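Local atomic coordinates of putative calcium binding protein (Streptomyces coelicolor, PDB entry 3AKB), a protein that binds calcium ions through EF-hand loops and probably takes part in calcium-mediated regulation in the bacterial cell. Residues 7-12 with 160-165; 28-33 with 48-53; 55-60 with 70-75. The protein carries 2 engineered substitutions. All blocks are in the same frame, centred on the assembly; numbering follows the deposited sequence.

Contact 1. Residues 7-12 with 160-165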
ATOM      1  N   ALA A   7       9.764 -11.179  -4.361  1.00 14.79           N
ATOM      2  CA  ALA A   7       8.489 -11.910  -4.299  1.00 14.40           C
ATOM      3  C   ALA A   7       7.546 -11.345  -3.226  1.00 14.68           C
ATOM      4  O   ALA A   7       6.326 -11.280  -3.428  1.00 15.34           O
ATOM      5  CB  ALA A   7       8.734 -13.382  -4.069  1.00 15.83           C
ATOM      6  N   ALA A   8       8.105 -10.935  -2.088  1.00 13.76           N
ATOM      7  CA  ALA A   8       7.337 -10.314  -1.027  1.00 14.16           C
ATOM      8  C   ALA A   8       6.670  -9.008  -1.481  1.00 13.20           C
ATOM      9  O   ALA A   8       5.516  -8.743  -1.137  1.00 13.27           O
ATOM     10  CB  ALA A   8       8.220 -10.076   0.207  1.00 13.75           C
ATOM     11  N   ARG A   9       7.400  -8.185  -2.231  1.00 12.32           N
ATOM     12  CA  ARG A   9       6.850  -6.930  -2.738  1.00 11.42           C
ATOM     13  C   ARG A   9       5.758  -7.200  -3.766  1.00 11.38           C
ATOM     14  O   ARG A   9       4.713  -6.549  -3.757  1.00 11.40           O
ATOM     15  CB  ARG A   9       7.963  -6.020  -3.296  1.00 10.81           C
ATOM     16  CG  ARG A   9       8.681  -5.145  -2.239  1.00 12.79           C
ATOM     17  CD  ARG A   9       9.556  -5.989  -1.347  1.00 15.27           C
ATOM     18  NE  ARG A   9      10.294  -5.205  -0.360  1.00 11.86           N
ATOM     19  CZ  ARG A   9      11.148  -5.759   0.498  1.00 14.40           C
ATOM     20  NH1 ARG A   9      11.339  -7.070   0.462  1.00 13.79           N
ATOM     21  NH2 ARG A   9      11.766  -5.010   1.416  1.00 14.66           N
ATOM     22  N   PHE A  10       5.991  -8.174  -4.634  1.00 11.48           N
ATOM     23  CA  PHE A  10       4.970  -8.573  -5.593  1.00 11.24           C
ATOM     24  C   PHE A  10       3.684  -9.024  -4.910  1.00 11.66           C
ATOM     25  O   PHE A  10       2.590  -8.627  -5.317  1.00 12.04           O
ATOM     26  CB  PHE A  10       5.483  -9.673  -6.537  1.00 10.96           C
ATOM     27  CG  PHE A  10       4.501 -10.028  -7.633  1.00 10.92           C
ATOM     28  CD1 PHE A  10       4.394  -9.218  -8.757  1.00 11.67           C
ATOM     29  CD2 PHE A  10       3.695 -11.144  -7.532  1.00 12.44           C
ATOM     30  CE1 PHE A  10       3.471  -9.520  -9.771  1.00 11.79           C
ATOM     31  CE2 PHE A  10       2.767 -11.451  -8.542  1.00 12.57           C
ATOM     32  CZ  PHE A  10       2.673 -10.629  -9.661  1.00 11.65           C
ATOM     33  N   THR A  11       3.813  -9.887  -3.909  1.00 12.05           N
ATOM     34  CA  THR A  11       2.681 -10.402  -3.151  1.00 12.88           C
ATOM     35  C   THR A  11       1.863  -9.280  -2.502  1.00 12.37           C
ATOM     36  O   THR A  11       0.628  -9.360  -2.450  1.00 12.45           O
ATOM     37  CB  THR A  11       3.161 -11.419  -2.074  1.00 14.07           C
ATOM     38  OG1 THR A  11       3.835 -12.517  -2.707  1.00 17.50           O
ATOM     39  CG2 THR A  11       1.992 -11.972  -1.253  1.00 15.32           C
ATOM     40  N   THR A  12       2.538  -8.237  -2.021  1.00 11.99           N
ATOM     41  CA  THR A  12       1.857  -7.120  -1.387  1.00 12.02           C
ATOM     42  C   THR A  12       0.921  -6.464  -2.406  1.00 10.91           C
ATOM     43  O   THR A  12      -0.201  -6.081  -2.069  1.00 11.97           O
ATOM     44  CB  THR A  12       2.864  -6.085  -0.839  1.00 11.70           C
ATOM     45  OG1 THR A  12       3.662  -6.706   0.186  1.00 14.08           O
ATOM     46  CG2 THR A  12       2.126  -4.882  -0.261  1.00 13.20           C
ATOM     47  N   ARG A 160      10.674   3.167   1.192  1.00 14.95           N
ATOM     48  CA  ARG A 160      11.717   2.226   1.589  1.00 16.09           C
ATOM     49  C   ARG A 160      11.318   0.767   1.342  1.00 15.08           C
ATOM     50  O   ARG A 160      12.118  -0.032   0.827  1.00 15.21           O
ATOM     51  CB  ARG A 160      12.080   2.407   3.068  1.00 16.64           C
ATOM     52  CG  ARG A 160      12.930   3.631   3.392  1.00 18.44           C
ATOM     53  CD  ARG A 160      13.174   3.760   4.901  1.00 20.26           C
ATOM     54  NE  ARG A 160      11.923   3.965   5.639  1.00 26.19           N
ATOM     55  CZ  ARG A 160      11.847   4.476   6.869  1.00 27.47           C
ATOM     56  NH1 ARG A 160      12.953   4.818   7.524  1.00 28.45           N
ATOM     57  NH2 ARG A 160      10.672   4.634   7.454  1.00 28.40           N
ATOM     58  N   TYR A 161      10.096   0.395   1.729  1.00 13.83           N
ATOM     59  CA  TYR A 161       9.653  -0.990   1.548  1.00 14.00           C
ATOM     60  C   TYR A 161       9.704  -1.408   0.071  1.00 14.07           C
ATOM     61  O   TYR A 161      10.092  -2.545  -0.227  1.00 15.00           O
ATOM     62  CB  TYR A 161       8.244  -1.222   2.119  1.00 14.58           C
ATOM     63  CG  TYR A 161       7.723  -2.616   1.869  1.00 13.85           C
ATOM     64  CD1 TYR A 161       8.226  -3.711   2.559  1.00 16.50           C
ATOM     65  CD2 TYR A 161       6.739  -2.841   0.909  1.00 13.99           C
ATOM     66  CE1 TYR A 161       7.744  -5.005   2.300  1.00 13.15           C
ATOM     67  CE2 TYR A 161       6.242  -4.134   0.659  1.00 14.16           C
ATOM     68  CZ  TYR A 161       6.760  -5.194   1.345  1.00 15.50           C
ATOM     69  OH  TYR A 161       6.274  -6.459   1.088  1.00 17.56           O
ATOM     70  N   PHE A 162       9.341  -0.501  -0.841  1.00 14.22           N
ATOM     71  CA  PHE A 162       9.368  -0.829  -2.281  1.00 13.79           C
ATOM     72  C   PHE A 162      10.735  -0.565  -2.977  1.00 14.86           C
ATOM     73  O   PHE A 162      10.869  -0.643  -4.222  1.00 15.35           O
ATOM     74  CB  PHE A 162       8.144  -0.243  -3.011  1.00 13.53           C
ATOM     75  CG  PHE A 162       6.846  -0.944  -2.649  1.00 12.78           C
ATOM     76  CD1 PHE A 162       6.634  -2.260  -3.045  1.00 13.14           C
ATOM     77  CD2 PHE A 162       5.883  -0.326  -1.849  1.00 12.31           C
ATOM     78  CE1 PHE A 162       5.456  -2.944  -2.697  1.00 14.59           C
ATOM     79  CE2 PHE A 162       4.700  -0.994  -1.511  1.00 12.39           C
ATOM     80  CZ  PHE A 162       4.493  -2.308  -1.924  1.00 14.11           C
ATOM     81  N   THR A 163      11.739  -0.280  -2.140  1.00 15.28           N
ATOM     82  CA  THR A 163      13.135  -0.271  -2.546  1.00 15.89           C
ATOM     83  C   THR A 163      13.738  -1.602  -2.126  1.00 16.03           C
ATOM     84  O   THR A 163      14.216  -1.771  -0.992  1.00 16.60           O
ATOM     85  CB  THR A 163      13.888   0.892  -1.887  1.00 15.83           C
ATOM     86  OG1 THR A 163      13.257   2.124  -2.244  1.00 17.37           O
ATOM     87  CG2 THR A 163      15.350   0.929  -2.334  1.00 16.69           C
ATOM     88  N   VAL A 164      13.693  -2.569  -3.029  1.00 16.23           N
ATOM     89  CA  VAL A 164      14.196  -3.888  -2.711  1.00 16.87           C
ATOM     90  C   VAL A 164      15.728  -3.800  -2.726  1.00 17.49           C
ATOM     91  O   VAL A 164      16.325  -3.560  -3.773  1.00 17.34           O
ATOM     92  CB  VAL A 164      13.703  -4.934  -3.720  1.00 16.63           C
ATOM     93  CG1 VAL A 164      14.247  -6.285  -3.334  1.00 18.05           C
ATOM     94  CG2 VAL A 164      12.161  -4.947  -3.774  1.00 18.26           C
ATOM     95  N   PRO A 165      16.371  -3.959  -1.555  1.00 18.58           N
ATOM     96  CA  PRO A 165      17.817  -3.743  -1.549  1.00 18.68           C
ATOM     97  C   PRO A 165      18.517  -4.874  -2.290  1.00 18.53           C
ATOM     98  O   PRO A 165      18.030  -6.013  -2.262  1.00 17.58           O
ATOM     99  CB  PRO A 165      18.174  -3.749  -0.059  1.00 19.53           C
ATOM    100  CG  PRO A 165      17.080  -4.497   0.595  1.00 19.04           C
ATOM    101  CD  PRO A 165      15.846  -4.331  -0.233  1.00 19.05           C
TER
HETATM  102  O   HOH W   1      12.738  -2.295   2.206  1.00 23.98           O
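The carbonyl oxygen of Y161 is gripped by the guanidinium of R9, and this bond joins the entering helix of the first EF-hand, 2-13, to the C-terminal end of the exiting helix of the last, 151-161. NE of R9 approaches O of Y161 at 2.7 Å with an almost straight N-H...O angle of 174°, and the oxygen lies in the guanidinium plane. NH2 of R9 adds a weak, strongly bent bond to the same O. Y161 is the last residue of its helix, where backbone carbonyls run short of amide partners, and here an arginine from another helix supplies the donor. The neighbouring carbonyl, O of R160, accepts from a water that in turn accepts from R9 NH2.

The same guanidinium also lies nearly flat over the Y161 ring, the planes 16° apart, in an off-centre cation-pi stack. CE1 of Y161 sits 3.6 Å above the plane of the R9 guanidinium. One arginine thus holds both the backbone and the side chain of one residue, which is likely to restrict its rotation. The bend at chi2 (71°) turns the chain so that CD of R9 makes a CH-pi contact over the Y161 face, while it also touches CG2 of V164 at 3.7 Å. CG of R9 packs against CD1 of F162, whose ring stacks on that of F13 and one face of which lies under CD2 of Y161.

At the far end of the tyrosine, OH of Y161 reaches T12, one turn on from R9. OG1 of T12 lies at the edge of the Y161 ring, near its plane, and shares a hydrogen bond of 2.8 Å with OH of Y161, while the methyl CG2 of T12 meets CZ at the edge of the F162 ring.

Contact 2. Residues 28-33 with 48-53. Engineered in segment 28-33: M33 (natural residue Leu).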
ATOM      1  N   GLY A  28      -9.862  -4.040  -4.522  1.00  9.84           N
ATOM      2  CA  GLY A  28     -10.202  -5.045  -3.514  1.00 10.92           C
ATOM      3  C   GLY A  28      -9.576  -4.705  -2.158  1.00 10.54           C
ATOM      4  O   GLY A  28     -10.196  -4.938  -1.096  1.00 12.17           O
ATOM      5  N   ALA A  29      -8.358  -4.154  -2.201  1.00 11.01           N
ATOM      6  CA  ALA A  29      -7.648  -3.687  -1.014  1.00 10.67           C
ATOM      7  C   ALA A  29      -8.420  -2.527  -0.383  1.00 10.25           C
ATOM      8  O   ALA A  29      -8.611  -2.491   0.835  1.00 10.03           O
ATOM      9  CB  ALA A  29      -6.190  -3.283  -1.352  1.00 11.35           C
ATOM     10  N   ALA A  30      -8.850  -1.569  -1.199  1.00  9.75           N
ATOM     11  CA  ALA A  30      -9.631  -0.465  -0.704  1.00  9.47           C
ATOM     12  C   ALA A  30     -10.928  -0.980  -0.080  1.00  9.07           C
ATOM     13  O   ALA A  30     -11.305  -0.549   1.018  1.00  8.00           O
ATOM     14  CB  ALA A  30      -9.913   0.514  -1.844  1.00  9.28           C
ATOM     15  N   LYS A  31     -11.595  -1.930  -0.745  1.00  8.88           N
ATOM     16  CA  LYS A  31     -12.852  -2.483  -0.228  1.00 10.22           C
ATOM     17  C   LYS A  31     -12.615  -3.105   1.164  1.00  9.63           C
ATOM     18  O   LYS A  31     -13.381  -2.890   2.107  1.00 10.55           O
ATOM     19  CB  LYS A  31     -13.402  -3.547  -1.192  1.00 10.70           C
ATOM     20  CG  LYS A  31     -14.700  -4.146  -0.725  1.00 13.42           C
ATOM     21  CD  LYS A  31     -15.241  -5.170  -1.705  1.00 17.58           C
ATOM     22  CE  LYS A  31     -16.233  -4.548  -2.649  1.00 21.60           C
ATOM     23  NZ  LYS A  31     -17.258  -5.550  -3.111  1.00 25.30           N
ATOM     24  N   ALA A  32     -11.526  -3.853   1.297  1.00 10.00           N
ATOM     25  CA  ALA A  32     -11.282  -4.592   2.539  1.00  9.38           C
ATOM     26  C   ALA A  32     -10.953  -3.623   3.670  1.00  9.04           C
ATOM     27  O   ALA A  32     -11.374  -3.827   4.817  1.00 10.98           O
ATOM     28  CB  ALA A  32     -10.167  -5.634   2.345  1.00 10.28           C
ATOM     29  N   MET A  33     -10.224  -2.553   3.360  1.00  8.38           N
ATOM     30  CA  MET A  33      -9.899  -1.592   4.412  1.00  7.79           C
ATOM     31  C   MET A  33     -11.153  -0.842   4.870  1.00  8.69           C
ATOM     32  O   MET A  33     -11.346  -0.615   6.058  1.00  9.62           O
ATOM     33  CB  MET A  33      -8.834  -0.570   3.965  1.00  8.78           C
ATOM     34  CG  MET A  33      -8.293   0.225   5.119  1.00 10.67           C
ATOM     35  SD  MET A  33      -7.450   1.820   4.670  1.00  6.06           S
ATOM     36  CE  MET A  33      -7.121   2.364   6.387  1.00  9.06           C
ATOM     37  N   ALA A  48     -12.573   8.825  -1.573  1.00  7.04           N
ATOM     38  CA  ALA A  48     -11.186   9.260  -1.631  1.00  7.37           C
ATOM     39  C   ALA A  48     -10.252   8.053  -1.602  1.00  7.16           C
ATOM     40  O   ALA A  48      -9.213   8.092  -2.239  1.00  7.70           O
ATOM     41  CB  ALA A  48     -10.858  10.230  -0.497  1.00  8.40           C
ATOM     42  N   LEU A  49     -10.608   6.996  -0.866  1.00  6.62           N
ATOM     43  CA  LEU A  49      -9.762   5.804  -0.834  1.00  7.73           C
ATOM     44  C   LEU A  49      -9.738   5.073  -2.177  1.00  7.43           C
ATOM     45  O   LEU A  49      -8.676   4.709  -2.662  1.00  7.03           O
ATOM     46  CB  LEU A  49     -10.139   4.849   0.298  1.00  7.17           C
ATOM     47  CG  LEU A  49      -9.087   3.760   0.540  1.00  6.65           C
ATOM     48  CD1 LEU A  49      -7.853   4.372   1.187  1.00  9.01           C
ATOM     49  CD2 LEU A  49      -9.675   2.673   1.404  1.00  9.40           C
ATOM     50  N   TYR A  50     -10.902   4.883  -2.786  1.00  7.37           N
ATOM     51  CA  TYR A  50     -10.929   4.269  -4.128  1.00  7.28           C
ATOM     52  C   TYR A  50     -10.180   5.119  -5.130  1.00  8.07           C
ATOM     53  O   TYR A  50      -9.430   4.586  -5.940  1.00  8.76           O
ATOM     54  CB  TYR A  50     -12.371   4.035  -4.576  1.00  8.89           C
ATOM     55  CG  TYR A  50     -12.979   2.778  -4.023  1.00  8.54           C
ATOM     56  CD1 TYR A  50     -12.529   1.539  -4.465  1.00 10.07           C
ATOM     57  CD2 TYR A  50     -14.004   2.820  -3.066  1.00  8.25           C
ATOM     58  CE1 TYR A  50     -13.076   0.353  -3.973  1.00  9.12           C
ATOM     59  CE2 TYR A  50     -14.577   1.644  -2.571  1.00  8.51           C
ATOM     60  CZ  TYR A  50     -14.109   0.398  -3.037  1.00  8.48           C
ATOM     61  OH  TYR A  50     -14.637  -0.785  -2.576  1.00 12.15           O
ATOM     62  N   GLY A  51     -10.370   6.433  -5.099  1.00  8.38           N
ATOM     63  CA  GLY A  51      -9.641   7.307  -6.010  1.00  8.50           C
ATOM     64  C   GLY A  51      -8.133   7.187  -5.841  1.00  8.66           C
ATOM     65  O   GLY A  51      -7.376   7.117  -6.825  1.00 10.19           O
ATOM     66  N   GLY A  52      -7.680   7.165  -4.592  1.00  8.16           N
ATOM     67  CA  GLY A  52      -6.239   7.043  -4.355  1.00  7.88           C
ATOM     68  C   GLY A  52      -5.692   5.696  -4.778  1.00  8.04           C
ATOM     69  O   GLY A  52      -4.596   5.607  -5.318  1.00  7.75           O
ATOM     70  N   ALA A  53      -6.478   4.641  -4.552  1.00  8.14           N
ATOM     71  CA  ALA A  53      -6.062   3.296  -4.934  1.00  7.17           C
ATOM     72  C   ALA A  53      -5.949   3.192  -6.447  1.00  7.53           C
ATOM     73  O   ALA A  53      -4.993   2.594  -6.953  1.00  7.92           O
ATOM     74  CB  ALA A  53      -7.051   2.264  -4.424  1.00  8.16           C
TER
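Y50 lays its ring across A30, so that one face of the ring covers the methyl of A30 on the neighbouring helix. CB of Y50 leaves its helix beside the partner, and CG stands anti to the carbonyl carbon (chi1 -82°), which swings the ring over toward 28-33. Along one side of that ring, CD1 and CE1 of Y50 both lie 3.8 Å from CB of A30. The methyl is placed over the face, a CH-pi contact 26° off the ring normal. Further out, CZ of Y50 comes to 4.1 Å from N of K31. At the tip, OH of Y50 meets CB of K31 at 3.3 Å, while the lysine chain bends at chi3 and carries its ammonium away.

On the other side of A30 the packing is aliphatic. CD2 of L49 touches O of A30 at 3.6 Å and its CB at 3.9 Å, and SD of M33, an engineered methionine in place of leucine, rests 4.0 Å from that same CD2. M33 continues onto A103, V106 and A107 of helix 89-107, and L49 onto F99, which carries the contact into the interior. CB of A53 closes on CB of A30 from a turn further on.

With an alanine in place of Y50, the A30 methyl would probably lose the ring lying over it and a gap would be likely to open beside K31.

No hydrogen bond crosses between the segments, whose axes approach to 9.3 Å at 154°, nearly antiparallel. The small side chain of A30 is consistent with this close approach. Helix 23-37 leaves the first EF-hand loop and helix 44-64 leads into the second, so this is the meeting of exiting and entering helices within an EF-hand pair.

Contact 3. Residues 55-60 with 70-75. With CA (calcium ion), chain F.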
ATOM      1  N   ALA A  55      -5.286   5.664  -8.506  1.00  8.03           N
ATOM      2  CA  ALA A  55      -4.114   6.441  -8.898  1.00  7.79           C
ATOM      3  C   ALA A  55      -2.819   5.656  -8.653  1.00  8.96           C
ATOM      4  O   ALA A  55      -1.883   5.742  -9.447  1.00 10.74           O
ATOM      5  CB  ALA A  55      -4.100   7.760  -8.144  1.00  8.52           C
ATOM      6  N   LEU A  56      -2.781   4.889  -7.570  1.00  9.15           N
ATOM      7  CA  LEU A  56      -1.588   4.085  -7.282  1.00  8.93           C
ATOM      8  C   LEU A  56      -1.449   2.983  -8.327  1.00  8.95           C
ATOM      9  O   LEU A  56      -0.346   2.716  -8.784  1.00  9.61           O
ATOM     10  CB  LEU A  56      -1.629   3.517  -5.864  1.00 10.29           C
ATOM     11  CG  LEU A  56      -0.445   2.672  -5.374  1.00 12.21           C
ATOM     12  CD1 LEU A  56       0.892   3.318  -5.719  1.00 12.52           C
ATOM     13  CD2 LEU A  56      -0.578   2.493  -3.874  1.00 14.83           C
ATOM     14  N   TRP A  57      -2.558   2.325  -8.666  1.00  8.12           N
ATOM     15  CA  TRP A  57      -2.551   1.371  -9.746  1.00  8.59           C
ATOM     16  C   TRP A  57      -1.965   1.985 -11.018  1.00  8.96           C
ATOM     17  O   TRP A  57      -1.099   1.373 -11.640  1.00  8.74           O
ATOM     18  CB  TRP A  57      -3.983   0.860 -10.000  1.00  8.82           C
ATOM     19  CG  TRP A  57      -4.150   0.344 -11.397  1.00  9.25           C
ATOM     20  CD1 TRP A  57      -4.901   0.911 -12.397  1.00  8.77           C
ATOM     21  CD2 TRP A  57      -3.529  -0.826 -11.967  1.00  9.87           C
ATOM     22  NE1 TRP A  57      -4.809   0.153 -13.548  1.00 11.53           N
ATOM     23  CE2 TRP A  57      -3.965  -0.908 -13.315  1.00  8.96           C
ATOM     24  CE3 TRP A  57      -2.655  -1.813 -11.470  1.00 11.11           C
ATOM     25  CZ2 TRP A  57      -3.564  -1.949 -14.171  1.00 10.81           C
ATOM     26  CZ3 TRP A  57      -2.242  -2.837 -12.337  1.00 11.08           C
ATOM     27  CH2 TRP A  57      -2.703  -2.899 -13.668  1.00  8.77           C
ATOM     28  N   GLN A  58      -2.441   3.168 -11.411  1.00  9.81           N
ATOM     29  CA  GLN A  58      -1.922   3.799 -12.638  1.00 10.56           C
ATOM     30  C   GLN A  58      -0.438   4.090 -12.511  1.00 11.47           C
ATOM     31  O   GLN A  58       0.299   3.957 -13.487  1.00 12.14           O
ATOM     32  CB  GLN A  58      -2.666   5.079 -12.996  1.00 12.07           C
ATOM     33  CG  GLN A  58      -4.140   4.861 -13.331  1.00 12.80           C
ATOM     34  CD  GLN A  58      -4.430   3.939 -14.535  1.00 16.10           C
ATOM     35  OE1 GLN A  58      -5.591   3.564 -14.772  1.00 19.73           O
ATOM     36  NE2 GLN A  58      -3.395   3.554 -15.278  1.00 17.33           N
ATOM     37  N   GLY A  59       0.002   4.452 -11.314  1.00 10.98           N
ATOM     38  CA  GLY A  59       1.432   4.716 -11.099  1.00 12.47           C
ATOM     39  C   GLY A  59       2.242   3.450 -11.293  1.00 12.61           C
ATOM     40  O   GLY A  59       3.311   3.467 -11.907  1.00 14.51           O
ATOM     41  N   LEU A  60       1.747   2.337 -10.759  1.00 12.17           N
ATOM     42  CA  LEU A  60       2.497   1.094 -10.900  1.00 12.30           C
ATOM     43  C   LEU A  60       2.451   0.572 -12.329  1.00 12.06           C
ATOM     44  O   LEU A  60       3.483   0.133 -12.871  1.00 12.35           O
ATOM     45  CB  LEU A  60       2.000   0.031  -9.908  1.00 12.09           C
ATOM     46  CG  LEU A  60       2.820  -1.258  -9.853  1.00 12.70           C
ATOM     47  CD1 LEU A  60       4.282  -1.001  -9.468  1.00 12.82           C
ATOM     48  CD2 LEU A  60       2.185  -2.277  -8.931  1.00 13.11           C
ATOM     49  N   GLN A  70      -2.765  -4.040 -19.171  1.00 12.01           N
ATOM     50  CA  GLN A  70      -3.379  -3.686 -17.876  1.00 11.18           C
ATOM     51  C   GLN A  70      -3.455  -4.865 -16.888  1.00 11.49           C
ATOM     52  O   GLN A  70      -4.368  -4.974 -16.058  1.00 12.19           O
ATOM     53  CB  GLN A  70      -4.730  -2.971 -18.119  1.00 10.65           C
ATOM     54  CG  GLN A  70      -4.527  -1.621 -18.841  1.00 11.17           C
ATOM     55  CD  GLN A  70      -5.813  -0.976 -19.345  1.00 12.63           C
ATOM     56  OE1 GLN A  70      -6.897  -1.559 -19.269  1.00 12.04           O
ATOM     57  NE2 GLN A  70      -5.679   0.236 -19.875  1.00 14.51           N
ATOM     58  N   ARG A  71      -2.481  -5.767 -17.033  1.00 11.19           N
ATOM     59  CA  ARG A  71      -2.131  -6.807 -16.071  1.00 13.02           C
ATOM     60  C   ARG A  71      -0.615  -6.675 -15.919  1.00 12.48           C
ATOM     61  O   ARG A  71       0.118  -6.503 -16.922  1.00 13.23           O
ATOM     62  CB  ARG A  71      -2.456  -8.218 -16.591  1.00 13.70           C
ATOM     63  CG  ARG A  71      -3.942  -8.526 -16.757  1.00 15.53           C
ATOM     64  CD  ARG A  71      -4.148  -9.965 -17.207  1.00 15.99           C
ATOM     65  NE  ARG A  71      -3.745 -10.092 -18.595  1.00 21.84           N
ATOM     66  CZ  ARG A  71      -4.591 -10.027 -19.608  1.00 24.01           C
ATOM     67  NH1 ARG A  71      -5.887  -9.854 -19.362  1.00 27.52           N
ATOM     68  NH2 ARG A  71      -4.149 -10.145 -20.854  1.00 26.44           N
ATOM     69  N   ILE A  72      -0.129  -6.705 -14.685  1.00 11.64           N
ATOM     70  CA  ILE A  72       1.319  -6.722 -14.465  1.00 12.25           C
ATOM     71  C   ILE A  72       1.698  -8.124 -14.018  1.00 11.01           C
ATOM     72  O   ILE A  72       1.328  -8.556 -12.925  1.00 10.95           O
ATOM     73  CB  ILE A  72       1.741  -5.734 -13.359  1.00 11.81           C
ATOM     74  CG1 ILE A  72       1.296  -4.310 -13.723  1.00 13.57           C
ATOM     75  CG2 ILE A  72       3.261  -5.809 -13.132  1.00 13.00           C
ATOM     76  CD1 ILE A  72       1.342  -3.320 -12.534  1.00 14.36           C
ATOM     77  N   THR A  73       2.407  -8.852 -14.879  1.00 12.47           N
ATOM     78  CA  THR A  73       2.834 -10.205 -14.553  1.00 12.88           C
ATOM     79  C   THR A  73       3.999 -10.203 -13.562  1.00 13.19           C
ATOM     80  O   THR A  73       4.680  -9.179 -13.398  1.00 12.59           O
ATOM     81  CB  THR A  73       3.255 -10.983 -15.816  1.00 13.13           C
ATOM     82  OG1 THR A  73       4.339 -10.300 -16.445  1.00 13.85           O
ATOM     83  CG2 THR A  73       2.109 -11.104 -16.788  1.00 13.77           C
ATOM     84  N   ARG A  74       4.196 -11.350 -12.904  1.00 15.16           N
ATOM     85  CA  ARG A  74       5.390 -11.582 -12.102  1.00 16.89           C
ATOM     86  C   ARG A  74       6.641 -11.197 -12.886  1.00 17.70           C
ATOM     87  O   ARG A  74       7.488 -10.454 -12.384  1.00 18.57           O
ATOM     88  CB  ARG A  74       5.450 -13.047 -11.689  1.00 17.64           C
ATOM     89  CG  ARG A  74       6.255 -13.323 -10.418  1.00 19.97           C
ATOM     90  CD  ARG A  74       6.082 -14.774  -9.985  1.00 23.26           C
ATOM     91  NE  ARG A  74       4.724 -15.068  -9.527  1.00 28.78           N
ATOM     92  CZ  ARG A  74       4.302 -14.919  -8.275  1.00 30.92           C
ATOM     93  NH1 ARG A  74       5.131 -14.465  -7.340  1.00 33.21           N
ATOM     94  NH2 ARG A  74       3.049 -15.224  -7.958  1.00 32.62           N
ATOM     95  N   GLU A  75       6.738 -11.662 -14.135  1.00 18.29           N
ATOM     96  CA  GLU A  75       7.894 -11.368 -14.985  1.00 19.15           C
ATOM     97  C   GLU A  75       8.100  -9.872 -15.222  1.00 18.69           C
ATOM     98  O   GLU A  75       9.224  -9.368 -15.090  1.00 19.30           O
ATOM     99  CB  GLU A  75       7.804 -12.140 -16.310  1.00 19.92           C
ATOM    100  CG  GLU A  75       9.130 -12.328 -17.046  1.00 24.27           C
ATOM    101  CD  GLU A  75      10.133 -13.214 -16.306  1.00 28.78           C
ATOM    102  OE1 GLU A  75       9.802 -13.773 -15.237  1.00 30.28           O
ATOM    103  OE2 GLU A  75      11.271 -13.347 -16.802  1.00 31.32           O
TER
HETATM  104 CA    CA F 172       1.264  -6.549 -18.884  1.00 11.76          CA
HETATM  105  O   HOH W   2       1.184  -9.007 -19.391  1.00 20.01           O
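W57 and I72 reach each other because both first torsions send the side chain across from helix 44-64 to the calcium loop or back. In W57, CG is anti to the backbone N, though chi1 is pulled to 156°, and the six-membered ring is carried toward the loop. In I72, CG1 stands beside the backbone N and the chain runs on extended (chi2 165°), which pushes CD1 out as the foremost atom. CD1 of I72 then lies 3.6 Å from CZ3 of W57 and 3.7 Å from CG of L60, the second contact roughly at right angles to the first. The methyl sits in the corner between indole and leucine, and the side chains of W57 and I72 run antiparallel alongside each other.

The indole also runs along the loop backbone. CH2 of W57 is 3.6 Å from O of Q70, a carbon-to-carbonyl contact, while CZ2 of W57 faces CB of Q70 at 4.2 Å. Q70 has a positive phi of 63°, in the sixth place of the EF-hand loop, where glycine is usual, and its N is bonded to OD2 of D65.

R71, in the seventh place, turns its carbonyl to the calcium ion, with O at 2.3 Å. D65, D67, D69, E76 and a water complete the sphere. I72, the hydrophobic eighth position, pairs through its backbone with I21 of the neighbouring loop, the short two-stranded link that joins paired EF-hands.

Across the segments no hydrogen bond forms, and the adhesion is dispersive. Its chemistry implies a division of labour: I72 is buried against W57 and L60, while the carbonyl just before it serves the metal, so the apolar core probably helps to hold R71 O in place for calcium.

Contacts 2 and 3 share helix 44-64, packing successive lengths of it first against helix 23-37 and then against the calcium loop that follows it. Both are buried, apolar and without cross-segment hydrogen bonds, and their chemistry is that of the interior of an EF-hand pair. Contact 1 is partly buried and more polar: it joins the two ends of the chain, and both other contacts are nested within the loop it closes. Contacts 1 and 3 touch, where F10 packs on R74 and on the backbone of I72 and T73. Contacts 1 and 2 lie on opposite sides of the chain's centre. Of the three, contact 3 alone contains a calcium ligand.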